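Local coordinates for protein kirola (Actinidia deliciosa, PDB 4IGV) that is a kiwifruit allergen of the ripening-related, PR-10-like protein family, whose Bet v 1-type fold suggests binding of small hydrophobic ligands, at residues L3-I13 / H111-K122. Sequence-based numbering, arbitrary orientation.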
loop_
_atom_site.group_PDB
_atom_site.type_symbol
_atom_site.label_atom_id
_atom_site.label_comp_id
_atom_site.label_asym_id
_atom_site.label_seq_id
_atom_site.Cartn_x
_atom_site.Cartn_y
_atom_site.Cartn_z
ATOM N N LEU A 3 -2.422 -9.500 20.524
ATOM C CA LEU A 3 -2.580 -9.852 19.130
ATOM C C LEU A 3 -2.404 -8.664 18.182
ATOM O O LEU A 3 -2.417 -8.840 16.943
ATOM C CB LEU A 3 -3.977 -10.436 18.963
ATOM C CG LEU A 3 -4.234 -11.747 19.710
ATOM C CD1 LEU A 3 -5.715 -12.060 19.609
ATOM C CD2 LEU A 3 -3.404 -12.856 19.125
ATOM N N SER A 4 -2.257 -7.464 18.744
ATOM C CA SER A 4 -2.124 -6.255 17.927
ATOM C C SER A 4 -0.664 -5.940 17.699
ATOM O O SER A 4 0.183 -6.168 18.563
ATOM C CB SER A 4 -2.814 -5.051 18.564
ATOM O OG SER A 4 -4.223 -5.239 18.630
ATOM N N GLY A 5 -0.385 -5.374 16.533
ATOM C CA GLY A 5 0.973 -5.095 16.119
ATOM C C GLY A 5 1.028 -3.912 15.183
ATOM O O GLY A 5 0.011 -3.474 14.624
ATOM N N LYS A 6 2.241 -3.412 15.030
ATOM C CA LYS A 6 2.576 -2.296 14.176
ATOM C C LYS A 6 3.913 -2.592 13.529
ATOM O O LYS A 6 4.825 -3.173 14.144
ATOM C CB LYS A 6 2.679 -1.001 15.004
ATOM C CG LYS A 6 3.075 0.263 14.229
ATOM C CD LYS A 6 3.184 1.433 15.216
ATOM C CE LYS A 6 3.439 2.812 14.574
ATOM N NZ LYS A 6 3.367 3.853 15.679
ATOM N N MET A 7 4.043 -2.154 12.289
ATOM C CA MET A 7 5.293 -2.307 11.563
ATOM C C MET A 7 5.456 -1.065 10.692
ATOM O O MET A 7 4.529 -0.658 10.030
ATOM C CB MET A 7 5.224 -3.569 10.707
ATOM C CG MET A 7 6.487 -3.898 9.940
ATOM S SD MET A 7 6.333 -5.405 8.955
ATOM C CE MET A 7 6.075 -6.616 10.283
ATOM N N VAL A 8 6.653 -0.490 10.700
ATOM C CA VAL A 8 6.944 0.754 10.019
ATOM C C VAL A 8 8.263 0.589 9.255
ATOM O O VAL A 8 9.287 0.129 9.786
ATOM C CB VAL A 8 7.096 1.930 11.000
ATOM C CG1 VAL A 8 7.463 3.237 10.220
ATOM C CG2 VAL A 8 5.849 2.110 11.907
ATOM N N LYS A 9 8.263 1.020 8.010
ATOM C CA LYS A 9 9.504 1.071 7.217
ATOM C C LYS A 9 9.511 2.308 6.340
ATOM O O LYS A 9 8.557 2.551 5.617
ATOM C CB LYS A 9 9.677 -0.152 6.307
ATOM C CG LYS A 9 11.041 -0.237 5.611
ATOM C CD LYS A 9 12.121 -0.764 6.549
ATOM C CE LYS A 9 13.272 -1.562 5.862
ATOM N NZ LYS A 9 14.035 -0.826 4.822
ATOM N N GLN A 10 10.625 3.063 6.443
ATOM C CA GLN A 10 10.846 4.273 5.659
ATOM C C GLN A 10 11.944 4.006 4.684
ATOM O O GLN A 10 13.013 3.561 5.069
ATOM C CB GLN A 10 11.246 5.434 6.538
ATOM C CG GLN A 10 11.444 6.757 5.783
ATOM C CD GLN A 10 11.676 7.944 6.701
ATOM O OE1 GLN A 10 12.224 7.814 7.806
ATOM N NE2 GLN A 10 11.222 9.117 6.264
ATOM N N VAL A 11 11.683 4.331 3.431
ATOM C CA VAL A 11 12.747 4.298 2.488
ATOM C C VAL A 11 12.874 5.574 1.701
ATOM O O VAL A 11 11.873 6.217 1.320
ATOM C CB VAL A 11 12.646 3.127 1.539
ATOM C CG1 VAL A 11 12.930 1.818 2.266
ATOM C CG2 VAL A 11 11.302 3.165 0.886
ATOM N N GLU A 12 14.114 5.981 1.447
ATOM C CA GLU A 12 14.387 7.117 0.606
ATOM C C GLU A 12 14.254 6.707 -0.837
ATOM O O GLU A 12 14.744 5.642 -1.252
ATOM C CB GLU A 12 15.779 7.699 0.811
ATOM C CG GLU A 12 16.193 8.748 -0.256
ATOM C CD GLU A 12 15.828 10.188 0.100
ATOM O OE1 GLU A 12 15.520 10.447 1.276
ATOM O OE2 GLU A 12 15.830 11.054 -0.800
ATOM N N ILE A 13 13.639 7.596 -1.595
ATOM C CA ILE A 13 13.392 7.340 -3.003
ATOM C C ILE A 13 14.149 8.261 -3.877
ATOM O O ILE A 13 14.539 9.360 -3.478
ATOM C CB ILE A 13 11.877 7.331 -3.334
ATOM C CG1 ILE A 13 11.200 8.626 -2.962
ATOM C CG2 ILE A 13 11.197 6.204 -2.585
ATOM C CD1 ILE A 13 9.804 8.709 -3.533
ATOM N N HIS A 111 15.006 16.021 -0.045
ATOM C CA HIS A 111 14.966 14.610 -0.310
ATOM C C HIS A 111 13.494 14.160 -0.455
ATOM O O HIS A 111 12.516 14.966 -0.457
ATOM C CB HIS A 111 15.678 13.842 0.819
ATOM C CG HIS A 111 17.171 13.988 0.815
ATOM N ND1 HIS A 111 17.889 14.348 1.941
ATOM C CD2 HIS A 111 18.085 13.830 -0.175
ATOM C CE1 HIS A 111 19.176 14.405 1.642
ATOM N NE2 HIS A 111 19.321 14.093 0.365
ATOM N N ASN A 112 13.333 12.862 -0.625
ATOM C CA ASN A 112 12.024 12.308 -0.801
ATOM C C ASN A 112 12.080 10.951 -0.103
ATOM O O ASN A 112 13.057 10.192 -0.276
ATOM C CB ASN A 112 11.719 12.068 -2.300
ATOM C CG ASN A 112 11.704 13.336 -3.131
ATOM O OD1 ASN A 112 10.673 14.002 -3.211
ATOM N ND2 ASN A 112 12.853 13.707 -3.700
ATOM N N SER A 113 11.063 10.647 0.683
ATOM C CA SER A 113 10.948 9.324 1.243
ATOM C C SER A 113 9.513 8.873 1.326
ATOM O O SER A 113 8.579 9.691 1.289
ATOM C CB SER A 113 11.591 9.244 2.596
ATOM O OG SER A 113 10.874 10.062 3.491
ATOM N N VAL A 114 9.328 7.571 1.449
ATOM C CA VAL A 114 8.017 6.936 1.604
ATOM C C VAL A 114 8.033 6.107 2.864
ATOM O O VAL A 114 8.968 5.286 3.052
ATOM C CB VAL A 114 7.717 6.062 0.351
ATOM C CG1 VAL A 114 6.329 5.386 0.502
ATOM C CG2 VAL A 114 7.810 6.886 -0.939
ATOM N N THR A 115 7.066 6.333 3.737
ATOM C CA THR A 115 6.954 5.549 4.921
ATOM C C THR A 115 5.713 4.688 4.830
ATOM O O THR A 115 4.603 5.192 4.596
ATOM C CB THR A 115 6.848 6.458 6.150
ATOM O OG1 THR A 115 8.059 7.205 6.248
ATOM C CG2 THR A 115 6.754 5.594 7.442
ATOM N N TRP A 116 5.912 3.397 5.046
ATOM C CA TRP A 116 4.826 2.404 5.069
ATOM C C TRP A 116 4.587 2.013 6.537
ATOM O O TRP A 116 5.548 1.646 7.245
ATOM C CB TRP A 116 5.285 1.161 4.280
ATOM C CG TRP A 116 5.361 1.376 2.820
ATOM C CD1 TRP A 116 6.455 1.740 2.126
ATOM C CD2 TRP A 116 4.329 1.132 1.855
ATOM N NE1 TRP A 116 6.153 1.846 0.779
ATOM C CE2 TRP A 116 4.868 1.409 0.596
ATOM C CE3 TRP A 116 3.053 0.624 1.936
ATOM C CZ2 TRP A 116 4.133 1.281 -0.571
ATOM C CZ3 TRP A 116 2.308 0.500 0.787
ATOM C CH2 TRP A 116 2.871 0.775 -0.469
ATOM N N THR A 117 3.355 2.121 6.993
ATOM C CA THR A 117 2.985 1.733 8.317
ATOM C C THR A 117 1.852 0.739 8.252
ATOM O O THR A 117 0.831 1.014 7.610
ATOM C CB THR A 117 2.598 2.959 9.186
ATOM O OG1 THR A 117 3.639 3.892 9.255
ATOM C CG2 THR A 117 2.216 2.529 10.627
ATOM N N PHE A 118 1.983 -0.383 8.943
ATOM C CA PHE A 118 0.911 -1.345 9.114
ATOM C C PHE A 118 0.440 -1.314 10.549
ATOM O O PHE A 118 1.248 -1.310 11.462
ATOM C CB PHE A 118 1.354 -2.777 8.854
ATOM C CG PHE A 118 1.910 -3.073 7.484
ATOM C CD1 PHE A 118 1.727 -2.275 6.378
ATOM C CD2 PHE A 118 2.593 -4.280 7.301
ATOM C CE1 PHE A 118 2.239 -2.648 5.145
ATOM C CE2 PHE A 118 3.121 -4.645 6.052
ATOM C CZ PHE A 118 2.898 -3.847 4.999
ATOM N N HIS A 119 -0.876 -1.291 10.747
ATOM C CA HIS A 119 -1.458 -1.506 12.071
ATOM C C HIS A 119 -2.391 -2.684 11.900
ATOM O O HIS A 119 -3.284 -2.668 11.045
ATOM C CB HIS A 119 -2.282 -0.309 12.529
ATOM C CG HIS A 119 -1.479 0.900 12.866
ATOM N ND1 HIS A 119 -0.833 1.026 14.083
ATOM C CD2 HIS A 119 -1.264 2.061 12.206
ATOM C CE1 HIS A 119 -0.175 2.176 14.111
ATOM N NE2 HIS A 119 -0.423 2.826 12.993
ATOM N N TYR A 120 -2.228 -3.713 12.709
ATOM C CA TYR A 120 -2.993 -4.931 12.490
ATOM C C TYR A 120 -3.317 -5.607 13.805
ATOM O O TYR A 120 -2.703 -5.351 14.859
ATOM C CB TYR A 120 -2.199 -5.924 11.599
ATOM C CG TYR A 120 -0.797 -6.241 12.066
ATOM C CD1 TYR A 120 -0.570 -7.280 12.973
ATOM C CD2 TYR A 120 0.282 -5.475 11.675
ATOM C CE1 TYR A 120 0.677 -7.532 13.437
ATOM C CE2 TYR A 120 1.527 -5.730 12.129
ATOM C CZ TYR A 120 1.721 -6.755 12.999
ATOM O OH TYR A 120 2.967 -7.099 13.520
ATOM N N GLU A 121 -4.309 -6.482 13.733
ATOM C CA GLU A 121 -4.631 -7.367 14.846
ATOM C C GLU A 121 -4.734 -8.774 14.303
ATOM O O GLU A 121 -5.529 -9.016 13.385
ATOM C CB GLU A 121 -5.918 -6.955 15.554
ATOM C CG GLU A 121 -6.214 -7.906 16.732
ATOM C CD GLU A 121 -7.472 -7.651 17.507
ATOM O OE1 GLU A 121 -8.050 -6.554 17.419
ATOM O OE2 GLU A 121 -7.882 -8.595 18.208
ATOM N N LYS A 122 -3.932 -9.689 14.876
ATOM C CA LYS A 122 -3.895 -11.084 14.447
ATOM C C LYS A 122 -5.121 -11.826 14.932
ATOM O O LYS A 122 -5.639 -11.496 15.994
ATOM C CB LYS A 122 -2.690 -11.800 15.023
ATOM C CG LYS A 122 -1.337 -11.190 14.718
ATOM C CD LYS A 122 -0.293 -11.925 15.548
ATOM C CE LYS A 122 1.078 -11.404 15.367
ATOM N NZ LYS A 122 1.975 -12.252 16.200
HETATM O O HOH W 1 -1.865 -1.835 15.741
#
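Y120 and G5 illustrate how an antiparallel pair can stow a large ring over a residue that has no side chain. From CB the tyrosine turns back across the neighbouring strand, because chi1 of 53° sets CG between the backbone N and the carbonyl carbon. CG and CD2 lie over the carbonyl of G5, with CD2 3.6 Å from G5 O and CE2 3.6 Å from G5 C. Along the other edge of the same face, CD1 and CE1 approach G5 N and CA. CE1 and CZ flank G5 CA, which makes a CH-pi contact with the ring, 3.9 Å from its centroid. At the tip, OH lies beside G5 CA and K6 N, bonding to neither, and hydrogen-bonds to E129. Strand 4-12 is the outermost strand of the curved antiparallel sheet of the Bet v 1 fold, and 112-122 ties it to 96-107. Paired amides bond both ways at G5–Y120, M7–F118, K9–W116 and V11–V114. M7, F118 and W116 share the face turned to helix 131-145, where, in one conformer, M7 SD makes an oblique Met-aromatic contact with F118. On the other face the extended K6 chain runs alongside H119, CD lying 3.6 Å from CE1. Farther along, Q10 passes T115 and its NE2 donates to S113 OG (3.0 Å, 145°). Beyond it, I13 N donates to N112 O at 3.0 Å, from above the carbonyl plane.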